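Local atomic coordinates of PTS-dependent dihydroxyacetone kinase operon regulatory protein (Escherichia coli, PDB entry 4LRZ), a protein that activates transcription of the dhaKLM operon from a sigma-70 promoter and represses its own expression, this chain being its N-terminal sensor region. Residues His266-Val271 with Ala284-Lys289; Gly215-Asp220 with Leu301-Val306; Ala69-Ala74 with Gln169-Asp174; Ile161-Pro166 with Leu175-Ala180. All coordinates share one frame; numbering follows the deposited sequence.

Interaction 1. Residues His266-Val271 with Ala284-Lys289; sequences HPLKHV and AVITLK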
loop_
_atom_site.group_PDB
_atom_site.type_symbol
_atom_site.label_atom_id
_atom_site.label_comp_id
_atom_site.label_asym_id
_atom_site.label_seq_id
_atom_site.Cartn_x
_atom_site.Cartn_y
_atom_site.Cartn_z
ATOM N N HIS F 266 15.711 -28.292 15.467
ATOM C CA HIS F 266 15.011 -29.508 15.843
ATOM C C HIS F 266 14.139 -29.209 17.082
ATOM O O HIS F 266 14.630 -28.667 18.060
ATOM C CB HIS F 266 16.067 -30.631 16.046
ATOM C CG HIS F 266 15.606 -31.816 16.852
ATOM N ND1 HIS F 266 16.121 -32.113 18.102
ATOM C CD2 HIS F 266 14.722 -32.809 16.568
ATOM C CE1 HIS F 266 15.554 -33.216 18.564
ATOM N NE2 HIS F 266 14.698 -33.655 17.656
ATOM N N PRO F 267 12.833 -29.522 17.016
ATOM C CA PRO F 267 11.886 -29.274 18.110
ATOM C C PRO F 267 12.167 -30.041 19.417
ATOM O O PRO F 267 12.802 -31.094 19.392
ATOM C CB PRO F 267 10.544 -29.717 17.516
ATOM C CG PRO F 267 10.895 -30.604 16.371
ATOM C CD PRO F 267 12.151 -30.029 15.814
ATOM N N LEU F 268 11.690 -29.514 20.541
ATOM C CA LEU F 268 11.805 -30.169 21.844
ATOM C C LEU F 268 10.484 -30.023 22.565
ATOM O O LEU F 268 9.965 -28.913 22.659
ATOM C CB LEU F 268 12.892 -29.511 22.691
ATOM C CG LEU F 268 14.356 -29.773 22.356
ATOM C CD1 LEU F 268 15.239 -28.804 23.107
ATOM C CD2 LEU F 268 14.742 -31.220 22.688
ATOM N N LYS F 269 9.941 -31.126 23.077
ATOM C CA LYS F 269 8.640 -31.091 23.753
ATOM C C LYS F 269 8.716 -31.575 25.198
ATOM O O LYS F 269 9.223 -32.666 25.470
ATOM C CB LYS F 269 7.597 -31.881 22.957
ATOM C CG LYS F 269 7.728 -31.689 21.444
ATOM C CD LYS F 269 6.450 -31.967 20.659
ATOM C CE LYS F 269 6.661 -31.609 19.187
ATOM N NZ LYS F 269 5.431 -31.767 18.364
ATOM N N HIS F 270 8.229 -30.745 26.123
ATOM C CA HIS F 270 8.168 -31.065 27.563
ATOM C C HIS F 270 9.468 -31.650 28.142
ATOM O O HIS F 270 9.431 -32.469 29.055
ATOM C CB HIS F 270 6.981 -32.002 27.866
ATOM C CG HIS F 270 5.659 -31.302 28.008
ATOM N ND1 HIS F 270 5.064 -30.603 26.975
ATOM C CD2 HIS F 270 4.799 -31.225 29.056
ATOM C CE1 HIS F 270 3.908 -30.108 27.387
ATOM N NE2 HIS F 270 3.722 -30.473 28.643
ATOM N N VAL F 271 10.607 -31.215 27.609
ATOM C CA VAL F 271 11.937 -31.666 28.048
ATOM C C VAL F 271 12.431 -30.877 29.286
ATOM O O VAL F 271 12.045 -29.719 29.472
ATOM C CB VAL F 271 12.963 -31.515 26.881
ATOM C CG1 VAL F 271 14.346 -32.030 27.275
ATOM C CG2 VAL F 271 12.472 -32.232 25.626
ATOM N N ALA F 284 13.697 -25.899 34.806
ATOM C CA ALA F 284 12.416 -25.740 34.099
ATOM C C ALA F 284 12.138 -26.861 33.109
ATOM O O ALA F 284 13.051 -27.566 32.666
ATOM C CB ALA F 284 12.368 -24.391 33.370
ATOM N N VAL F 285 10.862 -27.015 32.777
ATOM C CA VAL F 285 10.438 -27.906 31.709
ATOM C C VAL F 285 10.022 -27.040 30.511
ATOM O O VAL F 285 9.230 -26.107 30.645
ATOM C CB VAL F 285 9.331 -28.897 32.171
ATOM C CG1 VAL F 285 8.337 -28.216 33.111
ATOM C CG2 VAL F 285 8.614 -29.540 30.980
ATOM N N ILE F 286 10.588 -27.341 29.352
ATOM C CA ILE F 286 10.477 -26.449 28.223
ATOM C C ILE F 286 9.900 -27.137 27.005
ATOM O O ILE F 286 9.839 -28.357 26.957
ATOM C CB ILE F 286 11.847 -25.866 27.853
ATOM C CG1 ILE F 286 12.718 -26.939 27.203
ATOM C CG2 ILE F 286 12.520 -25.273 29.076
ATOM C CD1 ILE F 286 13.735 -26.420 26.249
ATOM N N THR F 287 9.480 -26.329 26.032
ATOM C CA THR F 287 9.207 -26.761 24.654
ATOM C C THR F 287 9.906 -25.783 23.735
ATOM O O THR F 287 9.939 -24.587 24.007
ATOM C CB THR F 287 7.685 -26.807 24.337
ATOM O OG1 THR F 287 7.119 -28.015 24.866
ATOM C CG2 THR F 287 7.415 -26.778 22.836
ATOM N N LEU F 288 10.500 -26.287 22.666
ATOM C CA LEU F 288 11.112 -25.416 21.676
ATOM C C LEU F 288 10.434 -25.605 20.356
ATOM O O LEU F 288 10.436 -26.690 19.813
ATOM C CB LEU F 288 12.614 -25.664 21.508
ATOM C CG LEU F 288 13.202 -24.691 20.472
ATOM C CD1 LEU F 288 13.633 -23.398 21.138
ATOM C CD2 LEU F 288 14.369 -25.302 19.721
ATOM N N LYS F 289 9.881 -24.521 19.838
ATOM C CA LYS F 289 9.129 -24.535 18.591
ATOM C C LYS F 289 9.887 -23.754 17.534
ATOM O O LYS F 289 9.948 -22.541 17.596
ATOM C CB LYS F 289 7.738 -23.936 18.813
ATOM C CG LYS F 289 6.906 -23.743 17.569
ATOM C CD LYS F 289 6.320 -25.046 17.037
ATOM C CE LYS F 289 5.056 -24.784 16.263
ATOM N NZ LYS F 289 4.773 -25.892 15.321
#

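Interaction 2. Residues Gly215-Asp220 with Leu301-Val306; sequences GVISWD and LLLHPV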
loop_
_atom_site.group_PDB
_atom_site.type_symbol
_atom_site.label_atom_id
_atom_site.label_comp_id
_atom_site.label_asym_id
_atom_site.label_seq_id
_atom_site.Cartn_x
_atom_site.Cartn_y
_atom_site.Cartn_z
ATOM N N GLY F 215 5.135 -19.609 30.234
ATOM C CA GLY F 215 6.084 -18.543 29.947
ATOM C C GLY F 215 6.484 -18.640 28.490
ATOM O O GLY F 215 6.543 -19.738 27.936
ATOM N N VAL F 216 6.728 -17.507 27.848
ATOM C CA VAL F 216 7.225 -17.536 26.474
ATOM C C VAL F 216 8.267 -16.487 26.126
ATOM O O VAL F 216 8.183 -15.323 26.551
ATOM C CB VAL F 216 6.111 -17.721 25.349
ATOM C CG1 VAL F 216 4.718 -17.599 25.886
ATOM C CG2 VAL F 216 6.361 -16.841 24.096
ATOM N N ILE F 217 9.260 -16.934 25.367
ATOM C CA ILE F 217 10.319 -16.101 24.861
ATOM C C ILE F 217 10.405 -16.451 23.397
ATOM O O ILE F 217 10.333 -17.625 23.031
ATOM C CB ILE F 217 11.641 -16.459 25.562
ATOM C CG1 ILE F 217 11.632 -15.921 26.977
ATOM C CG2 ILE F 217 12.817 -15.807 24.898
ATOM C CD1 ILE F 217 12.087 -16.941 27.989
ATOM N N SER F 218 10.545 -15.453 22.542
ATOM C CA SER F 218 10.643 -15.723 21.130
ATOM C C SER F 218 11.644 -14.836 20.456
ATOM O O SER F 218 11.677 -13.609 20.692
ATOM C CB SER F 218 9.298 -15.560 20.468
ATOM O OG SER F 218 9.387 -15.825 19.075
ATOM N N TRP F 219 12.445 -15.440 19.589
ATOM C CA TRP F 219 13.435 -14.660 18.873
ATOM C C TRP F 219 13.487 -14.870 17.351
ATOM O O TRP F 219 12.936 -15.836 16.800
ATOM C CB TRP F 219 14.814 -14.770 19.539
ATOM C CG TRP F 219 15.416 -16.123 19.491
ATOM C CD1 TRP F 219 16.258 -16.604 18.534
ATOM C CD2 TRP F 219 15.226 -17.195 20.430
ATOM N NE1 TRP F 219 16.613 -17.897 18.817
ATOM C CE2 TRP F 219 15.992 -18.289 19.971
ATOM C CE3 TRP F 219 14.489 -17.332 21.616
ATOM C CZ2 TRP F 219 16.062 -19.502 20.661
ATOM C CZ3 TRP F 219 14.545 -18.538 22.298
ATOM C CH2 TRP F 219 15.327 -19.614 21.814
ATOM N N ASP F 220 14.183 -13.925 16.727
ATOM C CA ASP F 220 14.400 -13.717 15.292
ATOM C C ASP F 220 15.361 -14.701 14.671
ATOM O O ASP F 220 16.091 -15.335 15.409
ATOM C CB ASP F 220 15.123 -12.361 15.154
ATOM C CG ASP F 220 14.322 -11.413 14.420
ATOM O OD1 ASP F 220 14.681 -10.239 14.272
ATOM O OD2 ASP F 220 13.290 -11.890 13.943
ATOM N N LEU F 301 10.190 -20.431 22.625
ATOM C CA LEU F 301 10.507 -21.252 23.775
ATOM C C LEU F 301 9.465 -21.035 24.828
ATOM O O LEU F 301 9.238 -19.899 25.261
ATOM C CB LEU F 301 11.899 -20.926 24.309
ATOM C CG LEU F 301 12.345 -21.574 25.612
ATOM C CD1 LEU F 301 12.613 -23.065 25.409
ATOM C CD2 LEU F 301 13.575 -20.889 26.126
ATOM N N LEU F 302 8.820 -22.123 25.217
ATOM C CA LEU F 302 7.833 -22.098 26.277
ATOM C C LEU F 302 8.333 -22.722 27.566
ATOM O O LEU F 302 8.956 -23.786 27.572
ATOM C CB LEU F 302 6.538 -22.774 25.849
ATOM C CG LEU F 302 5.894 -22.099 24.655
ATOM C CD1 LEU F 302 6.153 -22.903 23.421
ATOM C CD2 LEU F 302 4.447 -22.046 24.884
ATOM N N LEU F 303 8.053 -22.036 28.664
ATOM C CA LEU F 303 8.452 -22.507 29.958
ATOM C C LEU F 303 7.183 -22.950 30.609
ATOM O O LEU F 303 6.295 -22.146 30.899
ATOM C CB LEU F 303 9.140 -21.412 30.768
ATOM C CG LEU F 303 10.263 -20.654 30.055
ATOM C CD1 LEU F 303 10.639 -19.401 30.836
ATOM C CD2 LEU F 303 11.480 -21.538 29.813
ATOM N N HIS F 304 7.100 -24.257 30.801
ATOM C CA HIS F 304 5.912 -24.893 31.333
ATOM C C HIS F 304 5.960 -24.800 32.856
ATOM O O HIS F 304 7.000 -25.031 33.461
ATOM C CB HIS F 304 5.814 -26.352 30.841
ATOM C CG HIS F 304 5.849 -26.497 29.343
ATOM N ND1 HIS F 304 4.781 -26.167 28.530
ATOM C CD2 HIS F 304 6.817 -26.955 28.515
ATOM C CE1 HIS F 304 5.091 -26.412 27.269
ATOM N NE2 HIS F 304 6.322 -26.887 27.232
ATOM N N PRO F 305 4.843 -24.407 33.476
ATOM C CA PRO F 305 4.845 -24.339 34.941
ATOM C C PRO F 305 4.747 -25.754 35.539
ATOM O O PRO F 305 3.999 -26.580 35.009
ATOM C CB PRO F 305 3.602 -23.490 35.253
ATOM C CG PRO F 305 2.701 -23.646 34.038
ATOM C CD PRO F 305 3.578 -23.941 32.869
ATOM N N VAL F 306 5.510 -26.036 36.602
ATOM C CA VAL F 306 5.551 -27.405 37.187
ATOM C C VAL F 306 4.457 -27.682 38.256
ATOM O O VAL F 306 4.239 -26.901 39.194
ATOM C CB VAL F 306 6.986 -27.817 37.747
ATOM C CG1 VAL F 306 7.172 -29.358 37.751
ATOM C CG2 VAL F 306 8.123 -27.131 36.961
#

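Interaction 3. Residues Ala69-Ala74 with Gln169-Asp174; sequences APRECA and QTTAAD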
loop_
_atom_site.group_PDB
_atom_site.type_symbol
_atom_site.label_atom_id
_atom_site.label_comp_id
_atom_site.label_asym_id
_atom_site.label_seq_id
_atom_site.Cartn_x
_atom_site.Cartn_y
_atom_site.Cartn_z
ATOM N N ALA F 69 2.299 23.573 -12.694
ATOM C CA ALA F 69 2.197 25.039 -12.776
ATOM C C ALA F 69 3.402 25.591 -13.571
ATOM O O ALA F 69 4.543 25.152 -13.317
ATOM C CB ALA F 69 2.156 25.651 -11.355
ATOM N N PRO F 70 3.185 26.547 -14.511
ATOM C CA PRO F 70 1.989 27.311 -14.909
ATOM C C PRO F 70 1.174 26.631 -16.010
ATOM O O PRO F 70 1.745 26.051 -16.949
ATOM C CB PRO F 70 2.565 28.623 -15.452
ATOM C CG PRO F 70 4.047 28.282 -15.848
ATOM C CD PRO F 70 4.345 26.877 -15.373
ATOM N N ARG F 71 -0.148 26.728 -15.880
ATOM C CA ARG F 71 -1.090 26.014 -16.704
ATOM C C ARG F 71 -2.503 26.480 -16.303
ATOM O O ARG F 71 -2.777 26.658 -15.123
ATOM C CB ARG F 71 -0.923 24.514 -16.476
ATOM C CG ARG F 71 -2.123 23.727 -16.836
ATOM C CD ARG F 71 -1.859 22.303 -17.292
ATOM N NE ARG F 71 -2.867 21.983 -18.317
ATOM C CZ ARG F 71 -3.371 20.786 -18.564
ATOM N NH1 ARG F 71 -3.000 19.719 -17.844
ATOM N NH2 ARG F 71 -4.249 20.657 -19.536
ATOM N N GLU F 72 -3.381 26.718 -17.269
ATOM C CA GLU F 72 -4.792 27.049 -16.967
ATOM C C GLU F 72 -5.596 25.775 -16.715
ATOM O O GLU F 72 -6.152 25.196 -17.649
ATOM C CB GLU F 72 -5.432 27.847 -18.114
ATOM C CG GLU F 72 -4.971 29.324 -18.248
ATOM C CD GLU F 72 -5.427 29.991 -19.559
ATOM O OE1 GLU F 72 -4.544 30.266 -20.409
ATOM O OE2 GLU F 72 -6.649 30.250 -19.757
ATOM N N CYS F 73 -5.628 25.313 -15.466
ATOM C CA CYS F 73 -6.371 24.120 -15.153
ATOM C C CYS F 73 -6.716 24.043 -13.673
ATOM O O CYS F 73 -6.209 24.802 -12.872
ATOM C CB CYS F 73 -5.627 22.848 -15.586
ATOM S SG CYS F 73 -4.377 22.313 -14.414
ATOM N N ALA F 74 -7.596 23.117 -13.328
ATOM C CA ALA F 74 -8.059 22.960 -11.969
ATOM C C ALA F 74 -8.132 21.483 -11.721
ATOM O O ALA F 74 -8.430 20.685 -12.629
ATOM C CB ALA F 74 -9.434 23.576 -11.831
ATOM N N GLN F 169 -6.713 23.943 -24.516
ATOM C CA GLN F 169 -5.448 23.631 -23.850
ATOM C C GLN F 169 -5.306 22.207 -23.313
ATOM O O GLN F 169 -4.378 21.919 -22.564
ATOM C CB GLN F 169 -5.230 24.591 -22.702
ATOM C CG GLN F 169 -5.100 26.019 -23.117
ATOM C CD GLN F 169 -5.059 26.905 -21.918
ATOM O OE1 GLN F 169 -4.261 26.688 -20.990
ATOM N NE2 GLN F 169 -5.932 27.902 -21.899
ATOM N N THR F 170 -6.218 21.322 -23.684
ATOM C CA THR F 170 -6.171 19.955 -23.195
ATOM C C THR F 170 -4.843 19.312 -23.591
ATOM O O THR F 170 -4.302 19.657 -24.612
ATOM C CB THR F 170 -7.391 19.137 -23.683
ATOM O OG1 THR F 170 -7.481 17.928 -22.911
ATOM C CG2 THR F 170 -7.293 18.815 -25.180
ATOM N N THR F 171 -4.283 18.431 -22.772
ATOM C CA THR F 171 -3.112 17.662 -23.238
ATOM C C THR F 171 -3.390 16.167 -23.160
ATOM O O THR F 171 -4.246 15.730 -22.395
ATOM C CB THR F 171 -1.760 17.990 -22.492
ATOM O OG1 THR F 171 -1.660 17.243 -21.279
ATOM C CG2 THR F 171 -1.631 19.458 -22.162
ATOM N N ALA F 172 -2.636 15.395 -23.931
ATOM C CA ALA F 172 -2.767 13.944 -23.986
ATOM C C ALA F 172 -2.396 13.227 -22.657
ATOM O O ALA F 172 -2.747 12.067 -22.434
ATOM C CB ALA F 172 -1.921 13.403 -25.169
ATOM N N ALA F 173 -1.675 13.919 -21.789
ATOM C CA ALA F 173 -1.284 13.358 -20.500
ATOM C C ALA F 173 -2.276 13.597 -19.352
ATOM O O ALA F 173 -2.082 13.077 -18.256
ATOM C CB ALA F 173 0.133 13.874 -20.111
ATOM N N ASP F 174 -3.314 14.399 -19.606
ATOM C CA ASP F 174 -4.314 14.746 -18.597
ATOM C C ASP F 174 -5.072 13.538 -18.045
ATOM O O ASP F 174 -5.209 13.372 -16.823
ATOM C CB ASP F 174 -5.274 15.793 -19.159
ATOM C CG ASP F 174 -4.568 17.144 -19.455
ATOM O OD1 ASP F 174 -3.353 17.271 -19.163
ATOM O OD2 ASP F 174 -5.210 18.084 -19.993
HETATM O O HOH W 1 -4.562 24.245 -19.591
#

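Interaction 4. Residues Ile161-Pro166 with Leu175-Ala180; sequences IALACP and LPLTLA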
loop_
_atom_site.group_PDB
_atom_site.type_symbol
_atom_site.label_atom_id
_atom_site.label_comp_id
_atom_site.label_asym_id
_atom_site.label_seq_id
_atom_site.Cartn_x
_atom_site.Cartn_y
_atom_site.Cartn_z
ATOM N N ILE F 161 -11.284 11.592 -9.170
ATOM C CA ILE F 161 -10.245 12.616 -9.329
ATOM C C ILE F 161 -10.481 13.202 -10.686
ATOM O O ILE F 161 -10.560 12.477 -11.668
ATOM C CB ILE F 161 -8.782 12.036 -9.297
ATOM C CG1 ILE F 161 -8.498 11.309 -7.974
ATOM C CG2 ILE F 161 -7.697 13.150 -9.505
ATOM C CD1 ILE F 161 -8.464 12.212 -6.716
ATOM N N ALA F 162 -10.554 14.515 -10.754
ATOM C CA ALA F 162 -10.745 15.163 -12.027
ATOM C C ALA F 162 -9.816 16.367 -12.237
ATOM O O ALA F 162 -9.345 17.004 -11.268
ATOM C CB ALA F 162 -12.237 15.615 -12.179
ATOM N N LEU F 163 -9.630 16.665 -13.520
ATOM C CA LEU F 163 -8.855 17.757 -14.022
ATOM C C LEU F 163 -9.714 18.506 -15.056
ATOM O O LEU F 163 -10.172 17.914 -16.030
ATOM C CB LEU F 163 -7.600 17.208 -14.688
ATOM C CG LEU F 163 -6.582 18.143 -15.351
ATOM C CD1 LEU F 163 -5.174 17.529 -15.235
ATOM C CD2 LEU F 163 -6.922 18.470 -16.793
ATOM N N ALA F 164 -9.904 19.814 -14.832
ATOM C CA ALA F 164 -10.709 20.686 -15.689
ATOM C C ALA F 164 -9.788 21.703 -16.351
ATOM O O ALA F 164 -8.908 22.255 -15.687
ATOM C CB ALA F 164 -11.759 21.410 -14.866
ATOM N N CYS F 165 -9.994 21.959 -17.645
ATOM C CA CYS F 165 -9.231 22.967 -18.378
ATOM C C CYS F 165 -9.957 23.476 -19.605
ATOM O O CYS F 165 -10.752 22.737 -20.182
ATOM C CB CYS F 165 -7.836 22.444 -18.783
ATOM S SG CYS F 165 -7.744 21.221 -20.112
ATOM N N PRO F 166 -9.664 24.733 -20.032
ATOM C CA PRO F 166 -10.222 25.209 -21.312
ATOM C C PRO F 166 -9.949 24.186 -22.404
ATOM O O PRO F 166 -8.864 23.596 -22.452
ATOM C CB PRO F 166 -9.489 26.528 -21.566
ATOM C CG PRO F 166 -9.098 27.024 -20.228
ATOM C CD PRO F 166 -8.929 25.799 -19.324
ATOM N N LEU F 175 -5.549 12.688 -18.931
ATOM C CA LEU F 175 -6.322 11.530 -18.509
ATOM C C LEU F 175 -5.495 10.494 -17.702
ATOM O O LEU F 175 -5.831 10.169 -16.542
ATOM C CB LEU F 175 -6.998 10.908 -19.730
ATOM C CG LEU F 175 -8.055 9.829 -19.480
ATOM C CD1 LEU F 175 -9.151 10.307 -18.528
ATOM C CD2 LEU F 175 -8.677 9.407 -20.825
ATOM N N PRO F 176 -4.376 9.995 -18.287
ATOM C CA PRO F 176 -3.534 9.062 -17.510
ATOM C C PRO F 176 -3.058 9.658 -16.188
ATOM O O PRO F 176 -2.859 8.927 -15.242
ATOM C CB PRO F 176 -2.390 8.730 -18.472
ATOM C CG PRO F 176 -2.327 9.824 -19.423
ATOM C CD PRO F 176 -3.781 10.298 -19.605
ATOM N N LEU F 177 -2.964 10.982 -16.094
ATOM C CA LEU F 177 -2.604 11.616 -14.835
ATOM C C LEU F 177 -3.666 11.457 -13.743
ATOM O O LEU F 177 -3.343 11.145 -12.595
ATOM C CB LEU F 177 -2.268 13.088 -15.048
ATOM C CG LEU F 177 -1.943 13.883 -13.761
ATOM C CD1 LEU F 177 -0.620 13.474 -13.094
ATOM C CD2 LEU F 177 -1.912 15.360 -14.055
ATOM N N THR F 178 -4.947 11.676 -14.100
ATOM C CA THR F 178 -6.036 11.483 -13.145
ATOM C C THR F 178 -6.083 9.996 -12.785
ATOM O O THR F 178 -6.212 9.653 -11.619
ATOM C CB THR F 178 -7.443 12.026 -13.647
ATOM O OG1 THR F 178 -7.993 11.152 -14.637
ATOM C CG2 THR F 178 -7.328 13.429 -14.215
ATOM N N LEU F 179 -5.936 9.123 -13.781
ATOM C CA LEU F 179 -5.895 7.702 -13.505
ATOM C C LEU F 179 -4.796 7.272 -12.509
ATOM O O LEU F 179 -5.025 6.555 -11.516
ATOM C CB LEU F 179 -5.776 6.935 -14.826
ATOM C CG LEU F 179 -5.511 5.434 -14.853
ATOM C CD1 LEU F 179 -6.746 4.656 -14.546
ATOM C CD2 LEU F 179 -5.018 5.063 -16.191
ATOM N N ALA F 180 -3.598 7.738 -12.747
ATOM C CA ALA F 180 -2.486 7.367 -11.894
ATOM C C ALA F 180 -2.666 7.916 -10.476
ATOM O O ALA F 180 -2.302 7.239 -9.500
ATOM C CB ALA F 180 -1.204 7.880 -12.524
#

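Interaction 1. Residues His266-Val271 with Ala284-Lys289
Thr287 turns OG1 to a place anti to its carbonyl carbon (chi1 -80°), which presents the hydroxyl to the backbone N of His270. That N donates to OG1 at 3.2 Å with an almost straight N-H...O angle of 172°, while the methyl CG2 lies 3.3 Å from Leu268 O. In Ile286, CG1 stands between N and the carbonyl carbon (chi1 72°) and carries CD1 to within 4.2 Å of Leu268 CD1. The backbones pair antiparallel on both flanks. Leu268 N gives to Leu288 O, and Leu288 N returns a bond to Leu268 O at 2.7 Å. Farther on, Ile286 N meets Val271 O at 2.8 Å, and Val271 N gives a weak bond to Ile286 O. Three residue steps on one strand face two on the other, a beta bulge at the corner made by His270. Within the PAS fold, the bulged segment 266-271 thus lies along strand 281-293, with Leu268, Val271, Ile286 and Leu288 on one face. A valine in place of Thr287 would probably leave the His270 N-H without its acceptor and His304 NE2 without its hydroxyl partner. One hydroxyl thereby serves both the bulge and His304, whose ring stacks on that of His270.

Interaction 2. Residues Gly215-Asp220 with Leu301-Val306
Gly215 and Leu303 form one antiparallel hydrogen-bonded pair, and Ile217 and Leu301 the next. Gly215 N donates to Leu303 O at 2.9 Å, and Leu303 N to Gly215 O at 2.8 Å. Leu301 N reaches Ile217 O at 2.8 Å, and Ile217 N completes the pair on Leu301 O. Between them, Val216 and Leu302 are a non-hydrogen-bonded pair, supported by CA-H...O contacts from Leu302 CA to Gly215 O (3.2 Å) and from Val216 CA to Leu301 O (3.3 Å). The apolar contacts use both faces. On one, Ile217 CD1 meets Leu303 CD1 at 4.0 Å, and Trp219, whose chi1 of 66° folds the indole back over its own backbone, brings CZ3 to 4.1 Å from Leu301 CB. On the other, Val216 lies beside Leu302. These are neighbouring strands of the PAS sheet: Leu301 and Leu303 also touch Ile286 of strand 281-293, Ile217 and Leu303 pack on Ala232 of helix 230-235, and strand 225-228 flanks 215-219 at the sheet edge, while Val216 packs on Leu208 and Leu302 on Ser211 of the second subunit.

Interaction 3. Residues Ala69-Ala74 with Gln169-Asp174
Arg71 docks on the capping box that starts helix 174-211, in which Thr171 and Asp174 hold each other across a type I turn. The arginine sets out with CG opposite its backbone N (chi1 158°) and bends at chi3, which carries the guanidinium to Asp174. There it comes end-on to the carboxylate in a two-pronged salt bridge, NH1 to Asp174 OD1 at 2.8 Å and NH2 to Asp174 OD2 at 2.8 Å. The NH2 bond is straight and approaches OD2 from its syn side, whereas NH1 reaches OD1 from above the carboxylate plane; the two flat groups are turned 33° apart. The opposite face of the carboxylate belongs to the turn itself: Thr171 N donates to Asp174 OD2 at 3.0 Å and Thr171 OG1 to Asp174 OD1 at 2.7 Å. Each oxygen thus has two donors, which fixes the rotation of the carboxylate and probably favours its charged state. A leucine in place of Asp174 would probably leave the Arg71 charge without its mate and undo the capping box. NH2 also gives a weak bond to Gln169 O, and Thr171 CG2 and Cys73 CB lie over opposite faces of the guanidinium. A water accepts from Arg71 NE at 3.1 Å and donates to Glu72 O, in an inverse gamma turn, and to Gln169 OE1. These bonds tie the loop before strand 74-79 to the one between strand 157-166 and helix 174-211. Arg71 packs on Leu163 and Cys165 of strand 157-166, Glu72 packs on helix 91-99, and Thr171 OG1 is hydrogen-bonded to Thr171 of the second subunit.

Interaction 4. Residues Ile161-Pro166 with Leu175-Ala180
Thr178, the helix residue set against Ile161 and Leu163, has its OG1 hydrogen-bonded to Thr148 OG1 and 3.0 Å from Leu175 O. That carbonyl also accepts Leu179 N at 3.0 Å as part of the regular helix, so the hydroxyl lies beside a backbone acceptor already in use, one turn back along its own helix. The torsion of Thr178 sorts its branches: a chi1 of 75° turns OG1 along the helix and the methyl CG2 to the strand. No hydrogen bond joins the two segments; the contact between them is van der Waals. CG2 of Thr178 rests 3.8 Å from Leu163 CB, and CB of Thr178 sits 3.7 Å from Ile161 O, so the methyl and its stem cover the strand backbone between those two residues. Leu163 then extends CG anti to its N (chi1 179°) and brings CD1 within 4.1 Å of Leu177 CD2, the two leucine side chains set roughly perpendicular. Thr178, with its short branched side chain, can lie close to the strand, while the longer Leu177 reaches in from the flank. The axes of the two short segments come within 7.9 Å and run roughly antiparallel, at 154°. Here the first turns of helix 174-211 lie on the GAF sheet: strand 157-166 runs between strands 74-79 and 143-151, the latter supplying Thr148. Toward the second subunit, Leu177 packs on its Pro176, and Leu175 and Leu179 pack on its Tyr67.

The four contacts fall into two pairs, one in each sensor fold. Interactions 1 and 2 belong to the PAS fold, their centres 9 Å apart, and meet where strands 281-293 and 296-304 run side by side: Thr287 OG1 lies 2.7 Å from His304 NE2. Interactions 3 and 4 are GAF contacts, also with centres 9 Å apart; Ala74 O lies 2.8 Å from Ala164 N, so the loop of interaction 3 leads directly into the sheet of interaction 4. Helix 174-211, which begins at Asp174 and packs through Thr178, spans the two domains and leads into strand 215-219. The centres of interactions 2 and 4 are about 56 Å apart. All four touch the second subunit.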